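PDB 1IUG: putative aspartate aminotransferase from Thermus thermophilus, which probably acts as a pyridoxal 5'-phosphate-dependent aminotransferase of class V, thought to move amino groups between amino acids such as aspartate and 2-oxo acids. Local coordinates for residues V68-V82 against I93-Y106. Numbering follows the deposited sequence.
Sequences VKNLFAPGERVLVPV and IALEAGLVVERLDY
E96 OE1 receives K69 NZ on its syn lone pair, a salt bridge of 3.2 Å, and also a proton from a water that bonds I93 O and accepts from the same ammonium. The lysine chain, bent at chi2 (-60°) and again at chi4, lays CE on A97 (CE to A97 CB 3.6 Å) and has a second carboxylate partner in E65. A methionine in place of K69 would probably leave E96 and E65 without their shared cation. L99 is wedged between the helix and strand layers: its CD1 touches V68 CG1 and V78 CG2, each at 3.9 Å, while CD2 meets F72 CB. V68 CG1, anti to the backbone N (chi1 175°), is thereby turned to A97 and L99, leaving CG2 for I93. The turn A73-E76 is tied to the end of helix 85-96 by G75 N to G98 O, 2.8 Å, where G98 closes a Schellman motif. From there strands 77-82 and 100-105 run parallel: V78 N to V100 O, E102 N to V78 O and V80 N to E102 O are nearly straight, whereas L104 N to V80 O is weak at 3.4 Å. On one face V80 CG2 packs against V101 CG1 at 3.7 Å, and R103 NE touches V82 CG2 while forming a salt bridge with D105 OD1. On the other, the side chains of L79 and E102 lie side by side, and E102 OE2 bonds Y122 and makes a long salt bridge with R77. Strand 77-82, helix 85-96 and strand 100-105 form a beta-alpha-beta crossover at the edge of the seven-stranded mixed sheet characteristic of the large domain of fold-type I pyridoxal-phosphate enzymes.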
ATOM      1  N   VAL A  68     -13.483   2.676  -9.495  1.00 27.37           N
ATOM      2  CA  VAL A  68     -14.923   2.853  -9.324  1.00 29.26           C
ATOM      3  C   VAL A  68     -15.302   4.227  -8.769  1.00 29.43           C
ATOM      4  O   VAL A  68     -16.177   4.901  -9.316  1.00 28.22           O
ATOM      5  CB  VAL A  68     -15.508   1.737  -8.418  1.00 29.63           C
ATOM      6  CG1 VAL A  68     -16.989   1.986  -8.131  1.00 29.95           C
ATOM      7  CG2 VAL A  68     -15.326   0.382  -9.083  1.00 27.57           C
ATOM      8  N   LYS A  69     -14.627   4.630  -7.693  1.00 29.17           N
ATOM      9  CA  LYS A  69     -14.860   5.913  -7.026  1.00 29.41           C
ATOM     10  C   LYS A  69     -14.614   7.128  -7.919  1.00 28.71           C
ATOM     11  O   LYS A  69     -15.348   8.110  -7.859  1.00 27.98           O
ATOM     12  CB  LYS A  69     -13.927   6.064  -5.816  1.00 32.20           C
ATOM     13  CG  LYS A  69     -14.256   5.256  -4.570  1.00 34.42           C
ATOM     14  CD  LYS A  69     -15.612   5.602  -4.022  1.00 38.15           C
ATOM     15  CE  LYS A  69     -15.941   4.822  -2.758  1.00 42.26           C
ATOM     16  NZ  LYS A  69     -14.857   3.901  -2.331  1.00 45.12           N
ATOM     17  N   ASN A  70     -13.549   7.075  -8.708  1.00 26.77           N
ATOM     18  CA  ASN A  70     -13.183   8.197  -9.558  1.00 27.56           C
ATOM     19  C   ASN A  70     -13.827   8.298 -10.934  1.00 27.93           C
ATOM     20  O   ASN A  70     -13.572   9.259 -11.658  1.00 26.54           O
ATOM     21  CB  ASN A  70     -11.658   8.271  -9.681  1.00 27.23           C
ATOM     22  CG  ASN A  70     -10.989   8.668  -8.379  1.00 26.69           C
ATOM     23  OD1 ASN A  70     -10.603   9.819  -8.198  1.00 25.99           O
ATOM     24  ND2 ASN A  70     -10.853   7.716  -7.465  1.00 27.22           N
ATOM     25  N   LEU A  71     -14.649   7.318 -11.297  1.00 29.11           N
ATOM     26  CA  LEU A  71     -15.319   7.333 -12.597  1.00 31.66           C
ATOM     27  C   LEU A  71     -16.834   7.343 -12.485  1.00 32.19           C
ATOM     28  O   LEU A  71     -17.527   7.621 -13.458  1.00 33.35           O
ATOM     29  CB  LEU A  71     -14.880   6.143 -13.450  1.00 31.50           C
ATOM     30  CG  LEU A  71     -13.466   6.238 -14.021  1.00 32.77           C
ATOM     31  CD1 LEU A  71     -13.120   4.946 -14.725  1.00 32.79           C
ATOM     32  CD2 LEU A  71     -13.358   7.425 -14.963  1.00 32.67           C
ATOM     33  N   PHE A  72     -17.342   7.031 -11.298  1.00 33.41           N
ATOM     34  CA  PHE A  72     -18.776   6.997 -11.065  1.00 33.98           C
ATOM     35  C   PHE A  72     -19.143   7.791  -9.813  1.00 36.43           C
ATOM     36  O   PHE A  72     -18.508   7.649  -8.761  1.00 36.77           O
ATOM     37  CB  PHE A  72     -19.260   5.548 -10.933  1.00 33.75           C
ATOM     38  CG  PHE A  72     -18.981   4.700 -12.144  1.00 34.50           C
ATOM     39  CD1 PHE A  72     -17.890   3.831 -12.165  1.00 34.50           C
ATOM     40  CD2 PHE A  72     -19.794   4.783 -13.272  1.00 33.69           C
ATOM     41  CE1 PHE A  72     -17.611   3.057 -13.295  1.00 35.02           C
ATOM     42  CE2 PHE A  72     -19.527   4.016 -14.404  1.00 32.71           C
ATOM     43  CZ  PHE A  72     -18.432   3.150 -14.417  1.00 34.90           C
ATOM     44  N   ALA A  73     -20.137   8.665  -9.951  1.00 36.47           N
ATOM     45  CA  ALA A  73     -20.606   9.480  -8.837  1.00 37.36           C
ATOM     46  C   ALA A  73     -21.755   8.748  -8.146  1.00 37.55           C
ATOM     47  O   ALA A  73     -22.391   7.875  -8.745  1.00 37.21           O
ATOM     48  CB  ALA A  73     -21.062  10.846  -9.338  1.00 38.45           C
ATOM     49  N   PRO A  74     -22.019   9.073  -6.866  1.00 37.91           N
ATOM     50  CA  PRO A  74     -23.099   8.435  -6.103  1.00 38.70           C
ATOM     51  C   PRO A  74     -24.453   8.551  -6.800  1.00 38.29           C
ATOM     52  O   PRO A  74     -24.798   9.606  -7.330  1.00 37.94           O
ATOM     53  CB  PRO A  74     -23.087   9.214  -4.788  1.00 39.20           C
ATOM     54  CG  PRO A  74     -21.653   9.582  -4.635  1.00 38.11           C
ATOM     55  CD  PRO A  74     -21.298  10.045  -6.025  1.00 38.28           C
ATOM     56  N   GLY A  75     -25.202   7.452  -6.810  1.00 38.30           N
ATOM     57  CA  GLY A  75     -26.507   7.446  -7.446  1.00 40.53           C
ATOM     58  C   GLY A  75     -26.535   6.918  -8.871  1.00 41.08           C
ATOM     59  O   GLY A  75     -27.607   6.589  -9.382  1.00 42.01           O
ATOM     60  N   GLU A  76     -25.372   6.825  -9.514  1.00 41.67           N
ATOM     61  CA  GLU A  76     -25.297   6.332 -10.890  1.00 40.91           C
ATOM     62  C   GLU A  76     -25.582   4.837 -11.042  1.00 40.92           C
ATOM     63  O   GLU A  76     -25.270   4.033 -10.163  1.00 40.95           O
ATOM     64  CB  GLU A  76     -23.953   6.686 -11.530  1.00 40.83           C
ATOM     65  CG  GLU A  76     -23.719   8.179 -11.698  1.00 42.82           C
ATOM     66  CD  GLU A  76     -22.639   8.488 -12.720  1.00 44.74           C
ATOM     67  OE1 GLU A  76     -21.652   9.175 -12.380  1.00 44.79           O
ATOM     68  OE2 GLU A  76     -22.786   8.050 -13.878  1.00 47.85           O
ATOM     69  N   ARG A  77     -26.188   4.500 -12.177  1.00 41.11           N
ATOM     70  CA  ARG A  77     -26.580   3.138 -12.553  1.00 42.12           C
ATOM     71  C   ARG A  77     -25.414   2.326 -13.134  1.00 39.97           C
ATOM     72  O   ARG A  77     -24.839   2.707 -14.157  1.00 38.63           O
ATOM     73  CB  ARG A  77     -27.674   3.238 -13.625  1.00 46.62           C
ATOM     74  CG  ARG A  77     -29.118   3.000 -13.199  1.00 51.22           C
ATOM     75  CD  ARG A  77     -29.375   1.609 -12.644  1.00 55.02           C
ATOM     76  NE  ARG A  77     -30.773   1.235 -12.872  1.00 58.35           N
ATOM     77  CZ  ARG A  77     -31.215  -0.013 -13.016  1.00 60.30           C
ATOM     78  NH1 ARG A  77     -30.375  -1.035 -12.953  1.00 63.37           N
ATOM     79  NH2 ARG A  77     -32.503  -0.238 -13.244  1.00 61.41           N
ATOM     80  N   VAL A  78     -25.077   1.206 -12.503  1.00 37.07           N
ATOM     81  CA  VAL A  78     -24.000   0.358 -13.013  1.00 36.63           C
ATOM     82  C   VAL A  78     -24.392  -1.112 -13.040  1.00 35.52           C
ATOM     83  O   VAL A  78     -25.081  -1.611 -12.149  1.00 35.28           O
ATOM     84  CB  VAL A  78     -22.664   0.511 -12.229  1.00 35.95           C
ATOM     85  CG1 VAL A  78     -22.127   1.930 -12.361  1.00 35.85           C
ATOM     86  CG2 VAL A  78     -22.843   0.113 -10.772  1.00 36.31           C
ATOM     87  N   LEU A  79     -23.951  -1.793 -14.088  1.00 33.94           N
ATOM     88  CA  LEU A  79     -24.235  -3.205 -14.267  1.00 34.06           C
ATOM     89  C   LEU A  79     -22.995  -4.011 -13.875  1.00 33.11           C
ATOM     90  O   LEU A  79     -21.904  -3.781 -14.401  1.00 33.55           O
ATOM     91  CB  LEU A  79     -24.627  -3.452 -15.726  1.00 35.27           C
ATOM     92  CG  LEU A  79     -24.960  -4.859 -16.208  1.00 38.25           C
ATOM     93  CD1 LEU A  79     -26.001  -5.490 -15.308  1.00 40.41           C
ATOM     94  CD2 LEU A  79     -25.462  -4.775 -17.641  1.00 38.74           C
ATOM     95  N   VAL A  80     -23.166  -4.934 -12.931  1.00 31.55           N
ATOM     96  CA  VAL A  80     -22.065  -5.763 -12.451  1.00 30.28           C
ATOM     97  C   VAL A  80     -22.378  -7.258 -12.473  1.00 30.77           C
ATOM     98  O   VAL A  80     -23.132  -7.758 -11.632  1.00 29.84           O
ATOM     99  CB  VAL A  80     -21.660  -5.382 -10.997  1.00 31.37           C
ATOM    100  CG1 VAL A  80     -20.494  -6.241 -10.527  1.00 28.32           C
ATOM    101  CG2 VAL A  80     -21.309  -3.901 -10.909  1.00 26.90           C
ATOM    102  N   PRO A  81     -21.839  -7.985 -13.467  1.00 29.12           N
ATOM    103  CA  PRO A  81     -22.063  -9.427 -13.575  1.00 28.29           C
ATOM    104  C   PRO A  81     -21.215 -10.114 -12.508  1.00 28.64           C
ATOM    105  O   PRO A  81     -20.072  -9.717 -12.267  1.00 27.83           O
ATOM    106  CB  PRO A  81     -21.528  -9.756 -14.970  1.00 28.61           C
ATOM    107  CG  PRO A  81     -21.638  -8.464 -15.708  1.00 30.18           C
ATOM    108  CD  PRO A  81     -21.185  -7.473 -14.681  1.00 29.86           C
ATOM    109  N   VAL A  82     -21.776 -11.127 -11.858  1.00 28.05           N
ATOM    110  CA  VAL A  82     -21.051 -11.852 -10.828  1.00 27.22           C
ATOM    111  C   VAL A  82     -20.947 -13.327 -11.195  1.00 27.93           C
ATOM    112  O   VAL A  82     -21.954 -14.003 -11.407  1.00 27.84           O
ATOM    113  CB  VAL A  82     -21.699 -11.668  -9.443  1.00 27.79           C
ATOM    114  CG1 VAL A  82     -20.950 -12.482  -8.391  1.00 29.55           C
ATOM    115  CG2 VAL A  82     -21.688 -10.196  -9.064  1.00 27.22           C
ATOM    116  N   ILE A  93     -17.791  -3.356  -3.857  1.00 30.35           N
ATOM    117  CA  ILE A  93     -17.125  -2.058  -3.982  1.00 28.97           C
ATOM    118  C   ILE A  93     -18.097  -1.020  -4.551  1.00 28.76           C
ATOM    119  O   ILE A  93     -18.124   0.129  -4.102  1.00 29.19           O
ATOM    120  CB  ILE A  93     -15.867  -2.159  -4.890  1.00 27.31           C
ATOM    121  CG1 ILE A  93     -14.751  -2.906  -4.157  1.00 25.72           C
ATOM    122  CG2 ILE A  93     -15.398  -0.767  -5.331  1.00 25.02           C
ATOM    123  CD1 ILE A  93     -13.513  -3.143  -4.990  1.00 25.27           C
ATOM    124  N   ALA A  94     -18.893  -1.436  -5.534  1.00 28.45           N
ATOM    125  CA  ALA A  94     -19.874  -0.556  -6.169  1.00 28.84           C
ATOM    126  C   ALA A  94     -20.944  -0.127  -5.165  1.00 29.71           C
ATOM    127  O   ALA A  94     -21.365   1.031  -5.155  1.00 28.63           O
ATOM    128  CB  ALA A  94     -20.510  -1.252  -7.365  1.00 26.71           C
ATOM    129  N   LEU A  95     -21.374  -1.066  -4.322  1.00 30.70           N
ATOM    130  CA  LEU A  95     -22.366  -0.772  -3.295  1.00 33.48           C
ATOM    131  C   LEU A  95     -21.830   0.268  -2.314  1.00 32.94           C
ATOM    132  O   LEU A  95     -22.457   1.309  -2.107  1.00 31.04           O
ATOM    133  CB  LEU A  95     -22.757  -2.040  -2.530  1.00 36.34           C
ATOM    134  CG  LEU A  95     -23.742  -2.978  -3.227  1.00 39.95           C
ATOM    135  CD1 LEU A  95     -23.983  -4.208  -2.365  1.00 42.09           C
ATOM    136  CD2 LEU A  95     -25.054  -2.241  -3.493  1.00 38.82           C
ATOM    137  N   GLU A  96     -20.647   0.003  -1.753  1.00 31.71           N
ATOM    138  CA  GLU A  96     -20.035   0.915  -0.788  1.00 31.20           C
ATOM    139  C   GLU A  96     -19.768   2.295  -1.399  1.00 30.91           C
ATOM    140  O   GLU A  96     -19.792   3.306  -0.698  1.00 30.46           O
ATOM    141  CB  GLU A  96     -18.746   0.303  -0.218  1.00 32.63           C
ATOM    142  CG  GLU A  96     -18.182   1.009   1.028  1.00 32.52           C
ATOM    143  CD  GLU A  96     -17.391   2.267   0.714  1.00 32.82           C
ATOM    144  OE1 GLU A  96     -16.692   2.295  -0.319  1.00 33.66           O
ATOM    145  OE2 GLU A  96     -17.458   3.233   1.505  1.00 35.05           O
ATOM    146  N   ALA A  97     -19.538   2.334  -2.709  1.00 31.37           N
ATOM    147  CA  ALA A  97     -19.291   3.595  -3.403  1.00 31.60           C
ATOM    148  C   ALA A  97     -20.590   4.389  -3.621  1.00 32.02           C
ATOM    149  O   ALA A  97     -20.584   5.456  -4.238  1.00 30.92           O
ATOM    150  CB  ALA A  97     -18.597   3.330  -4.727  1.00 32.34           C
ATOM    151  N   GLY A  98     -21.702   3.847  -3.126  1.00 33.34           N
ATOM    152  CA  GLY A  98     -22.990   4.510  -3.252  1.00 35.39           C
ATOM    153  C   GLY A  98     -23.607   4.493  -4.640  1.00 36.53           C
ATOM    154  O   GLY A  98     -24.193   5.489  -5.076  1.00 37.16           O
ATOM    155  N   LEU A  99     -23.499   3.359  -5.326  1.00 35.70           N
ATOM    156  CA  LEU A  99     -24.049   3.221  -6.672  1.00 36.13           C
ATOM    157  C   LEU A  99     -25.246   2.274  -6.694  1.00 35.14           C
ATOM    158  O   LEU A  99     -25.371   1.396  -5.833  1.00 34.33           O
ATOM    159  CB  LEU A  99     -22.980   2.680  -7.630  1.00 35.70           C
ATOM    160  CG  LEU A  99     -21.651   3.428  -7.760  1.00 36.46           C
ATOM    161  CD1 LEU A  99     -20.749   2.687  -8.735  1.00 38.17           C
ATOM    162  CD2 LEU A  99     -21.886   4.850  -8.227  1.00 35.70           C
ATOM    163  N   VAL A 100     -26.125   2.462  -7.677  1.00 34.31           N
ATOM    164  CA  VAL A 100     -27.287   1.593  -7.843  1.00 34.22           C
ATOM    165  C   VAL A 100     -26.767   0.441  -8.699  1.00 34.03           C
ATOM    166  O   VAL A 100     -26.447   0.619  -9.878  1.00 33.94           O
ATOM    167  CB  VAL A 100     -28.453   2.316  -8.550  1.00 35.55           C
ATOM    168  CG1 VAL A 100     -29.693   1.436  -8.527  1.00 35.97           C
ATOM    169  CG2 VAL A 100     -28.738   3.648  -7.870  1.00 35.33           C
ATOM    170  N   VAL A 101     -26.703  -0.746  -8.103  1.00 33.31           N
ATOM    171  CA  VAL A 101     -26.142  -1.899  -8.784  1.00 33.29           C
ATOM    172  C   VAL A 101     -27.048  -3.056  -9.203  1.00 34.28           C
ATOM    173  O   VAL A 101     -27.736  -3.662  -8.370  1.00 34.45           O
ATOM    174  CB  VAL A 101     -24.981  -2.486  -7.932  1.00 34.19           C
ATOM    175  CG1 VAL A 101     -24.216  -3.539  -8.720  1.00 34.88           C
ATOM    176  CG2 VAL A 101     -24.045  -1.374  -7.470  1.00 32.99           C
ATOM    177  N   GLU A 102     -27.022  -3.365 -10.501  1.00 32.86           N
ATOM    178  CA  GLU A 102     -27.766  -4.502 -11.031  1.00 34.00           C
ATOM    179  C   GLU A 102     -26.764  -5.646 -11.005  1.00 34.26           C
ATOM    180  O   GLU A 102     -25.731  -5.602 -11.668  1.00 33.59           O
ATOM    181  CB  GLU A 102     -28.265  -4.283 -12.463  1.00 35.37           C
ATOM    182  CG  GLU A 102     -28.900  -5.552 -13.052  1.00 34.31           C
ATOM    183  CD  GLU A 102     -29.725  -5.295 -14.300  1.00 37.88           C
ATOM    184  OE1 GLU A 102     -29.426  -5.904 -15.350  1.00 38.52           O
ATOM    185  OE2 GLU A 102     -30.688  -4.502 -14.227  1.00 37.69           O
ATOM    186  N   ARG A 103     -27.098  -6.669 -10.239  1.00 35.56           N
ATOM    187  CA  ARG A 103     -26.252  -7.827 -10.039  1.00 37.78           C
ATOM    188  C   ARG A 103     -26.811  -9.044 -10.789  1.00 39.47           C
ATOM    189  O   ARG A 103     -27.896  -9.534 -10.474  1.00 39.82           O
ATOM    190  CB  ARG A 103     -26.180  -8.038  -8.519  1.00 39.53           C
ATOM    191  CG  ARG A 103     -25.130  -8.956  -7.933  1.00 42.13           C
ATOM    192  CD  ARG A 103     -25.233 -10.385  -8.371  1.00 46.42           C
ATOM    193  NE  ARG A 103     -24.443 -11.279  -7.517  1.00 49.62           N
ATOM    194  CZ  ARG A 103     -24.388 -11.229  -6.185  1.00 49.47           C
ATOM    195  NH1 ARG A 103     -25.077 -10.319  -5.506  1.00 52.23           N
ATOM    196  NH2 ARG A 103     -23.643 -12.107  -5.524  1.00 47.35           N
ATOM    197  N   LEU A 104     -26.087  -9.487 -11.816  1.00 38.66           N
ATOM    198  CA  LEU A 104     -26.490 -10.649 -12.605  1.00 39.07           C
ATOM    199  C   LEU A 104     -25.621 -11.856 -12.246  1.00 39.35           C
ATOM    200  O   LEU A 104     -24.436 -11.905 -12.588  1.00 39.09           O
ATOM    201  CB  LEU A 104     -26.381 -10.353 -14.103  1.00 40.38           C
ATOM    202  CG  LEU A 104     -27.261  -9.242 -14.681  1.00 42.04           C
ATOM    203  CD1 LEU A 104     -27.071  -9.197 -16.191  1.00 41.42           C
ATOM    204  CD2 LEU A 104     -28.730  -9.479 -14.335  1.00 41.32           C
ATOM    205  N   ASP A 105     -26.220 -12.833 -11.570  1.00 38.35           N
ATOM    206  CA  ASP A 105     -25.502 -14.031 -11.139  1.00 39.33           C
ATOM    207  C   ASP A 105     -25.308 -15.127 -12.174  1.00 38.55           C
ATOM    208  O   ASP A 105     -26.223 -15.473 -12.919  1.00 38.95           O
ATOM    209  CB  ASP A 105     -26.163 -14.640  -9.900  1.00 41.17           C
ATOM    210  CG  ASP A 105     -25.886 -13.847  -8.644  1.00 44.05           C
ATOM    211  OD1 ASP A 105     -24.813 -14.052  -8.038  1.00 43.56           O
ATOM    212  OD2 ASP A 105     -26.747 -13.023  -8.261  1.00 46.66           O
ATOM    213  N   TYR A 106     -24.103 -15.685 -12.185  1.00 36.22           N
ATOM    214  CA  TYR A 106     -23.747 -16.778 -13.074  1.00 35.46           C
ATOM    215  C   TYR A 106     -23.098 -17.856 -12.230  1.00 34.82           C
ATOM    216  O   TYR A 106     -22.491 -17.564 -11.199  1.00 36.05           O
ATOM    217  CB  TYR A 106     -22.740 -16.327 -14.134  1.00 34.19           C
ATOM    218  CG  TYR A 106     -23.289 -15.349 -15.132  1.00 33.08           C
ATOM    219  CD1 TYR A 106     -23.272 -13.984 -14.870  1.00 32.21           C
ATOM    220  CD2 TYR A 106     -23.826 -15.787 -16.342  1.00 32.42           C
ATOM    221  CE1 TYR A 106     -23.775 -13.075 -15.783  1.00 33.05           C
ATOM    222  CE2 TYR A 106     -24.330 -14.889 -17.263  1.00 31.46           C
ATOM    223  CZ  TYR A 106     -24.300 -13.532 -16.978  1.00 32.23           C
ATOM    224  OH  TYR A 106     -24.772 -12.625 -17.893  1.00 31.61           O
TER
HETATM  225  O   HOH W   1     -15.918   1.071  -2.632  1.00 31.58           O
HETATM  226  O   HOH W   2     -14.849   4.741   0.052  1.00 70.07           O